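PDB 3L5O: PF04016 domain protein from Desulfitobacterium hafniense, which is of unknown function but combines enolase-like and Rossmann-like folds and may take part in heavy-metal chelation. Local coordinates for residues 135-148 against 182-194. Sequence-based numbering, arbitrary orientation.
Sequences SQNEVKGKKVGVVG and FILPECDYVYITC
Tyr191 extends its ring to the loop 135-142 and gives its hydroxyl proton to Ser135, OH to OG 2.7 Å, while OG is also bonded to the carbonyl of Pro131. At the edge of the same ring lies CG1 of Val144, 3.8 Å from Tyr191 CE1. Next to it, Val139 sets CG1 over one face of the Tyr189 ring, a CH-pi contact 4.1 Å from the centroid, and the CG methylene of Lys142 comes up at the ring's edge. Were Tyr189 cut back to an alanine, Val139 CG1 would probably lose the face it packs on, and Glu138, whose OE1 forms a salt bridge with Arg214, the phenol end it crosses.

Behind the rings, strands 143-147 and 189-193 run parallel, 6° apart, as neighbouring central strands of the Rossmann-like sheet. Nearly straight bonds zip them together, from Tyr189 N on Lys143 O (3.2 Å) through to Thr193 N on Val147 O (2.8 Å). On the other face Gly145 is packed tightly: a side chain there would run into Cys187 SG and Leu184 CD2. Farther along, Val147 CG2 meets Leu184 CD1 beside helix 202-208.

The start of the ladder is looser and nearer solvent. Asp188 OD2 takes the Lys143 N-H on its anti side, a little out of the carboxylate plane (2.9 Å). Lys143 swings its chain away from its own N (chi1 -173°) and lays it alongside exposed Glu186, Lys143 CE to Glu186 CB 3.7 Å.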
ATOM      1  N   SER A 135       4.339 -11.433  13.311  1.00 58.45           N
ATOM      2  CA  SER A 135       3.374 -12.537  13.307  1.00 57.59           C
ATOM      3  C   SER A 135       3.995 -13.927  13.139  1.00 56.41           C
ATOM      4  O   SER A 135       3.297 -14.873  12.799  1.00 55.57           O
ATOM      5  CB  SER A 135       2.283 -12.285  12.253  1.00 59.17           C
ATOM      6  OG  SER A 135       2.830 -11.942  10.996  1.00 61.56           O
ATOM      7  N   GLN A 136       5.287 -14.065  13.427  1.00 55.23           N
ATOM      8  CA  GLN A 136       5.967 -15.359  13.315  1.00 57.52           C
ATOM      9  C   GLN A 136       5.372 -16.400  14.244  1.00 57.37           C
ATOM     10  O   GLN A 136       5.119 -17.529  13.834  1.00 56.83           O
ATOM     11  CB  GLN A 136       7.435 -15.242  13.680  1.00 58.26           C
ATOM     12  CG  GLN A 136       8.261 -14.391  12.760  1.00 60.87           C
ATOM     13  CD  GLN A 136       9.653 -14.215  13.323  1.00 65.32           C
ATOM     14  OE1 GLN A 136       9.972 -13.185  13.930  1.00 69.91           O
ATOM     15  NE2 GLN A 136      10.465 -15.244  13.182  1.00 66.18           N
ATOM     16  N   ASN A 137       5.189 -16.030  15.507  1.00 57.13           N
ATOM     17  CA  ASN A 137       4.556 -16.927  16.473  1.00 57.53           C
ATOM     18  C   ASN A 137       3.141 -17.341  16.063  1.00 55.46           C
ATOM     19  O   ASN A 137       2.787 -18.515  16.101  1.00 52.11           O
ATOM     20  CB  ASN A 137       4.549 -16.287  17.864  1.00 59.06           C
ATOM     21  CG  ASN A 137       5.899 -16.373  18.537  1.00 63.02           C
ATOM     22  OD1 ASN A 137       6.394 -17.466  18.808  1.00 71.42           O
ATOM     23  ND2 ASN A 137       6.510 -15.224  18.798  1.00 71.14           N
ATOM     24  N   GLU A 138       2.361 -16.372  15.615  1.00 56.37           N
ATOM     25  CA  GLU A 138       0.954 -16.583  15.304  1.00 58.21           C
ATOM     26  C   GLU A 138       0.696 -17.537  14.142  1.00 56.62           C
ATOM     27  O   GLU A 138      -0.275 -18.287  14.162  1.00 56.54           O
ATOM     28  CB  GLU A 138       0.319 -15.256  14.961  1.00 60.66           C
ATOM     29  CG  GLU A 138      -1.167 -15.249  15.190  1.00 68.85           C
ATOM     30  CD  GLU A 138      -1.741 -13.900  14.888  1.00 76.09           C
ATOM     31  OE1 GLU A 138      -1.371 -13.357  13.825  1.00 84.60           O
ATOM     32  OE2 GLU A 138      -2.537 -13.400  15.713  1.00 83.81           O
ATOM     33  N   VAL A 139       1.572 -17.498  13.139  1.00 53.87           N
ATOM     34  CA  VAL A 139       1.387 -18.253  11.906  1.00 51.14           C
ATOM     35  C   VAL A 139       2.072 -19.606  11.909  1.00 49.12           C
ATOM     36  O   VAL A 139       1.994 -20.315  10.918  1.00 47.91           O
ATOM     37  CB  VAL A 139       1.876 -17.453  10.672  1.00 50.88           C
ATOM     38  CG1 VAL A 139       1.177 -16.113  10.584  1.00 51.83           C
ATOM     39  CG2 VAL A 139       3.400 -17.278  10.680  1.00 55.02           C
ATOM     40  N   LYS A 140       2.747 -19.956  13.005  1.00 48.11           N
ATOM     41  CA  LYS A 140       3.462 -21.215  13.117  1.00 49.42           C
ATOM     42  C   LYS A 140       2.507 -22.377  12.881  1.00 47.95           C
ATOM     43  O   LYS A 140       1.478 -22.455  13.539  1.00 46.28           O
ATOM     44  CB  LYS A 140       4.078 -21.379  14.530  1.00 51.25           C
ATOM     45  CG  LYS A 140       5.475 -20.777  14.735  1.00 54.86           C
ATOM     46  CD  LYS A 140       6.212 -21.443  15.938  1.00 57.78           C
ATOM     47  CE  LYS A 140       7.754 -21.404  15.789  1.00 66.65           C
ATOM     48  NZ  LYS A 140       8.301 -20.009  15.684  1.00 70.40           N
ATOM     49  N   GLY A 141       2.861 -23.266  11.955  1.00 46.28           N
ATOM     50  CA  GLY A 141       2.071 -24.434  11.620  1.00 46.13           C
ATOM     51  C   GLY A 141       0.828 -24.167  10.787  1.00 46.21           C
ATOM     52  O   GLY A 141       0.072 -25.079  10.503  1.00 46.67           O
ATOM     53  N   LYS A 142       0.633 -22.929  10.358  1.00 45.73           N
ATOM     54  CA  LYS A 142      -0.591 -22.527   9.673  1.00 45.31           C
ATOM     55  C   LYS A 142      -0.342 -22.326   8.193  1.00 43.15           C
ATOM     56  O   LYS A 142       0.796 -22.302   7.743  1.00 41.26           O
ATOM     57  CB  LYS A 142      -1.142 -21.253  10.301  1.00 46.47           C
ATOM     58  CG  LYS A 142      -1.428 -21.361  11.786  1.00 46.57           C
ATOM     59  CD  LYS A 142      -2.413 -22.476  12.091  1.00 51.94           C
ATOM     60  CE  LYS A 142      -3.072 -22.265  13.432  1.00 56.53           C
ATOM     61  NZ  LYS A 142      -3.740 -23.515  13.923  1.00 61.00           N
ATOM     62  N   LYS A 143      -1.417 -22.246   7.435  1.00 43.89           N
ATOM     63  CA  LYS A 143      -1.330 -21.958   6.012  1.00 45.60           C
ATOM     64  C   LYS A 143      -1.353 -20.454   5.715  1.00 40.46           C
ATOM     65  O   LYS A 143      -2.303 -19.728   6.052  1.00 37.33           O
ATOM     66  CB  LYS A 143      -2.427 -22.687   5.239  1.00 46.91           C
ATOM     67  CG  LYS A 143      -2.276 -22.539   3.726  1.00 56.86           C
ATOM     68  CD  LYS A 143      -2.932 -23.686   2.926  1.00 62.98           C
ATOM     69  CE  LYS A 143      -2.811 -23.466   1.387  1.00 61.35           C
ATOM     70  NZ  LYS A 143      -1.449 -23.804   0.882  1.00 62.55           N
ATOM     71  N   VAL A 144      -0.299 -19.989   5.067  1.00 40.37           N
ATOM     72  CA  VAL A 144      -0.081 -18.551   4.851  1.00 38.61           C
ATOM     73  C   VAL A 144       0.072 -18.219   3.358  1.00 39.83           C
ATOM     74  O   VAL A 144       0.810 -18.876   2.609  1.00 39.84           O
ATOM     75  CB  VAL A 144       1.180 -18.051   5.600  1.00 39.31           C
ATOM     76  CG1 VAL A 144       1.456 -16.578   5.311  1.00 40.11           C
ATOM     77  CG2 VAL A 144       1.047 -18.302   7.101  1.00 43.51           C
ATOM     78  N   GLY A 145      -0.657 -17.207   2.920  1.00 39.21           N
ATOM     79  CA  GLY A 145      -0.614 -16.786   1.535  1.00 37.57           C
ATOM     80  C   GLY A 145      -0.123 -15.351   1.510  1.00 39.42           C
ATOM     81  O   GLY A 145      -0.659 -14.519   2.230  1.00 39.02           O
ATOM     82  N   VAL A 146       0.867 -15.071   0.669  1.00 41.09           N
ATOM     83  CA  VAL A 146       1.432 -13.729   0.484  1.00 41.67           C
ATOM     84  C   VAL A 146       1.337 -13.325  -0.984  1.00 43.29           C
ATOM     85  O   VAL A 146       1.827 -14.030  -1.851  1.00 41.15           O
ATOM     86  CB  VAL A 146       2.914 -13.675   0.894  1.00 41.96           C
ATOM     87  CG1 VAL A 146       3.492 -12.273   0.612  1.00 46.14           C
ATOM     88  CG2 VAL A 146       3.077 -14.042   2.377  1.00 41.32           C
ATOM     89  N   VAL A 147       0.713 -12.180  -1.262  1.00 42.11           N
ATOM     90  CA  VAL A 147       0.653 -11.633  -2.613  1.00 40.85           C
ATOM     91  C   VAL A 147       1.608 -10.426  -2.700  1.00 41.73           C
ATOM     92  O   VAL A 147       1.447  -9.466  -1.977  1.00 41.81           O
ATOM     93  CB  VAL A 147      -0.769 -11.183  -2.962  1.00 39.78           C
ATOM     94  CG1 VAL A 147      -0.846 -10.620  -4.367  1.00 41.88           C
ATOM     95  CG2 VAL A 147      -1.770 -12.329  -2.793  1.00 43.42           C
ATOM     96  N   GLY A 148       2.604 -10.519  -3.581  1.00 41.74           N
ATOM     97  CA  GLY A 148       3.602  -9.497  -3.766  1.00 42.22           C
ATOM     98  C   GLY A 148       4.992  -9.994  -3.519  1.00 43.24           C
ATOM     99  O   GLY A 148       5.230 -11.097  -2.994  1.00 44.15           O
ATOM    100  N   PHE A 182      -7.159 -20.420  -6.318  1.00 41.59           N
ATOM    101  CA  PHE A 182      -6.977 -21.777  -5.866  1.00 40.16           C
ATOM    102  C   PHE A 182      -6.400 -21.808  -4.449  1.00 43.52           C
ATOM    103  O   PHE A 182      -6.723 -22.672  -3.681  1.00 45.17           O
ATOM    104  CB  PHE A 182      -6.062 -22.550  -6.836  1.00 38.67           C
ATOM    105  CG  PHE A 182      -6.646 -22.727  -8.219  1.00 38.22           C
ATOM    106  CD1 PHE A 182      -6.635 -21.695  -9.129  1.00 44.08           C
ATOM    107  CD2 PHE A 182      -7.245 -23.916  -8.586  1.00 38.15           C
ATOM    108  CE1 PHE A 182      -7.191 -21.855 -10.402  1.00 39.32           C
ATOM    109  CE2 PHE A 182      -7.782 -24.080  -9.855  1.00 38.15           C
ATOM    110  CZ  PHE A 182      -7.747 -23.042 -10.759  1.00 36.00           C
ATOM    111  N   ILE A 183      -5.557 -20.850  -4.098  1.00 41.97           N
ATOM    112  CA  ILE A 183      -4.763 -20.940  -2.881  1.00 42.35           C
ATOM    113  C   ILE A 183      -5.325 -20.116  -1.742  1.00 43.03           C
ATOM    114  O   ILE A 183      -5.354 -20.601  -0.602  1.00 41.88           O
ATOM    115  CB  ILE A 183      -3.299 -20.471  -3.135  1.00 43.37           C
ATOM    116  CG1 ILE A 183      -2.587 -21.482  -4.017  1.00 46.03           C
ATOM    117  CG2 ILE A 183      -2.539 -20.301  -1.804  1.00 43.35           C
ATOM    118  CD1 ILE A 183      -1.214 -21.116  -4.306  1.00 47.87           C
ATOM    119  N   LEU A 184      -5.713 -18.861  -2.011  1.00 42.38           N
ATOM    120  CA  LEU A 184      -6.086 -17.967  -0.922  1.00 41.67           C
ATOM    121  C   LEU A 184      -7.267 -18.430  -0.071  1.00 41.58           C
ATOM    122  O   LEU A 184      -7.252 -18.131   1.119  1.00 40.84           O
ATOM    123  CB  LEU A 184      -6.303 -16.521  -1.393  1.00 39.56           C
ATOM    124  CG  LEU A 184      -5.035 -15.840  -1.962  1.00 39.49           C
ATOM    125  CD1 LEU A 184      -5.309 -14.387  -2.341  1.00 43.05           C
ATOM    126  CD2 LEU A 184      -3.864 -15.923  -1.004  1.00 39.71           C
ATOM    127  N   PRO A 185      -8.314 -19.041  -0.648  1.00 42.41           N
ATOM    128  CA  PRO A 185      -9.419 -19.576   0.168  1.00 41.52           C
ATOM    129  C   PRO A 185      -9.029 -20.644   1.193  1.00 43.09           C
ATOM    130  O   PRO A 185      -9.776 -20.826   2.159  1.00 43.49           O
ATOM    131  CB  PRO A 185     -10.415 -20.093  -0.885  1.00 41.86           C
ATOM    132  CG  PRO A 185     -10.154 -19.236  -2.082  1.00 43.14           C
ATOM    133  CD  PRO A 185      -8.624 -19.165  -2.086  1.00 43.53           C
ATOM    134  N   GLU A 186      -7.876 -21.298   1.016  1.00 43.52           N
ATOM    135  CA  GLU A 186      -7.355 -22.269   1.988  1.00 47.03           C
ATOM    136  C   GLU A 186      -6.500 -21.638   3.098  1.00 45.42           C
ATOM    137  O   GLU A 186      -6.088 -22.338   4.023  1.00 37.76           O
ATOM    138  CB  GLU A 186      -6.482 -23.321   1.289  1.00 48.22           C
ATOM    139  CG  GLU A 186      -7.094 -23.993   0.075  1.00 56.55           C
ATOM    140  CD  GLU A 186      -8.552 -24.340   0.290  1.00 71.36           C
ATOM    141  OE1 GLU A 186      -8.855 -25.376   0.932  1.00 76.46           O
ATOM    142  OE2 GLU A 186      -9.405 -23.548  -0.166  1.00 85.13           O
ATOM    143  N   CYS A 187      -6.216 -20.345   3.007  1.00 42.57           N
ATOM    144  CA  CYS A 187      -5.224 -19.717   3.899  1.00 42.13           C
ATOM    145  C   CYS A 187      -5.810 -19.222   5.209  1.00 43.08           C
ATOM    146  O   CYS A 187      -6.886 -18.638   5.229  1.00 43.92           O
ATOM    147  CB  CYS A 187      -4.507 -18.588   3.182  1.00 42.11           C
ATOM    148  SG  CYS A 187      -3.419 -19.192   1.870  1.00 42.49           S
ATOM    149  N   ASP A 188      -5.115 -19.531   6.304  1.00 43.10           N
ATOM    150  CA  ASP A 188      -5.428 -18.992   7.625  1.00 43.24           C
ATOM    151  C   ASP A 188      -5.016 -17.539   7.789  1.00 41.74           C
ATOM    152  O   ASP A 188      -5.637 -16.798   8.537  1.00 39.70           O
ATOM    153  CB  ASP A 188      -4.712 -19.822   8.691  1.00 38.92           C
ATOM    154  CG  ASP A 188      -5.044 -21.283   8.592  1.00 49.57           C
ATOM    155  OD1 ASP A 188      -6.255 -21.611   8.594  1.00 47.58           O
ATOM    156  OD2 ASP A 188      -4.163 -22.163   8.484  1.00 43.74           O
ATOM    157  N   TYR A 189      -3.920 -17.152   7.145  1.00 43.15           N
ATOM    158  CA  TYR A 189      -3.411 -15.778   7.217  1.00 41.40           C
ATOM    159  C   TYR A 189      -3.005 -15.350   5.827  1.00 43.38           C
ATOM    160  O   TYR A 189      -2.375 -16.113   5.100  1.00 43.21           O
ATOM    161  CB  TYR A 189      -2.202 -15.670   8.141  1.00 42.57           C
ATOM    162  CG  TYR A 189      -2.545 -15.928   9.573  1.00 42.51           C
ATOM    163  CD1 TYR A 189      -3.010 -14.899  10.383  1.00 45.06           C
ATOM    164  CD2 TYR A 189      -2.474 -17.219  10.114  1.00 47.78           C
ATOM    165  CE1 TYR A 189      -3.362 -15.127  11.699  1.00 44.74           C
ATOM    166  CE2 TYR A 189      -2.837 -17.463  11.460  1.00 44.33           C
ATOM    167  CZ  TYR A 189      -3.292 -16.404  12.226  1.00 45.70           C
ATOM    168  OH  TYR A 189      -3.661 -16.594  13.534  1.00 51.24           O
ATOM    169  N   VAL A 190      -3.350 -14.123   5.468  1.00 43.07           N
ATOM    170  CA  VAL A 190      -3.026 -13.580   4.143  1.00 43.20           C
ATOM    171  C   VAL A 190      -2.412 -12.190   4.270  1.00 42.19           C
ATOM    172  O   VAL A 190      -2.910 -11.352   5.009  1.00 42.32           O
ATOM    173  CB  VAL A 190      -4.290 -13.518   3.258  1.00 40.16           C
ATOM    174  CG1 VAL A 190      -3.978 -12.886   1.926  1.00 44.08           C
ATOM    175  CG2 VAL A 190      -4.870 -14.910   3.072  1.00 42.04           C
ATOM    176  N   TYR A 191      -1.317 -11.968   3.557  1.00 41.64           N
ATOM    177  CA  TYR A 191      -0.698 -10.654   3.397  1.00 39.55           C
ATOM    178  C   TYR A 191      -0.721 -10.245   1.933  1.00 41.51           C
ATOM    179  O   TYR A 191      -0.335 -11.028   1.057  1.00 41.10           O
ATOM    180  CB  TYR A 191       0.772 -10.696   3.859  1.00 41.48           C
ATOM    181  CG  TYR A 191       0.914 -11.223   5.244  1.00 44.96           C
ATOM    182  CD1 TYR A 191       0.850 -12.603   5.475  1.00 48.81           C
ATOM    183  CD2 TYR A 191       1.071 -10.371   6.336  1.00 44.84           C
ATOM    184  CE1 TYR A 191       0.934 -13.123   6.738  1.00 44.53           C
ATOM    185  CE2 TYR A 191       1.183 -10.895   7.633  1.00 48.96           C
ATOM    186  CZ  TYR A 191       1.102 -12.279   7.819  1.00 53.47           C
ATOM    187  OH  TYR A 191       1.175 -12.856   9.065  1.00 54.24           O
ATOM    188  N   ILE A 192      -1.111  -9.007   1.661  1.00 41.19           N
ATOM    189  CA  ILE A 192      -1.244  -8.534   0.306  1.00 43.45           C
ATOM    190  C   ILE A 192      -0.496  -7.211   0.169  1.00 43.29           C
ATOM    191  O   ILE A 192      -0.741  -6.264   0.917  1.00 46.03           O
ATOM    192  CB  ILE A 192      -2.729  -8.322  -0.077  1.00 41.53           C
ATOM    193  CG1 ILE A 192      -3.560  -9.599   0.098  1.00 47.82           C
ATOM    194  CG2 ILE A 192      -2.858  -7.838  -1.534  1.00 41.45           C
ATOM    195  CD1 ILE A 192      -5.071  -9.318   0.143  1.00 43.79           C
ATOM    196  N   THR A 193       0.382  -7.148  -0.816  1.00 41.29           N
ATOM    197  CA  THR A 193       1.003  -5.909  -1.190  1.00 43.01           C
ATOM    198  C   THR A 193       0.019  -4.770  -1.528  1.00 42.91           C
ATOM    199  O   THR A 193      -1.024  -4.957  -2.171  1.00 40.54           O
ATOM    200  CB  THR A 193       1.937  -6.112  -2.374  1.00 43.02           C
ATOM    201  OG1 THR A 193       2.464  -4.841  -2.764  1.00 42.53           O
ATOM    202  CG2 THR A 193       1.170  -6.652  -3.655  1.00 43.31           C
ATOM    203  N   CYS A 194       0.393  -3.571  -1.112  1.00 44.33           N
ATOM    204  CA  CYS A 194      -0.435  -2.382  -1.343  1.00 43.60           C
ATOM    205  C   CYS A 194      -0.450  -2.060  -2.853  1.00 43.71           C
ATOM    206  O   CYS A 194      -1.308  -1.309  -3.306  1.00 44.76           O
ATOM    207  CB  CYS A 194       0.107  -1.209  -0.528  1.00 44.43           C
ATOM    208  SG  CYS A 194       1.810  -0.756  -0.968  1.00 47.34           S
TER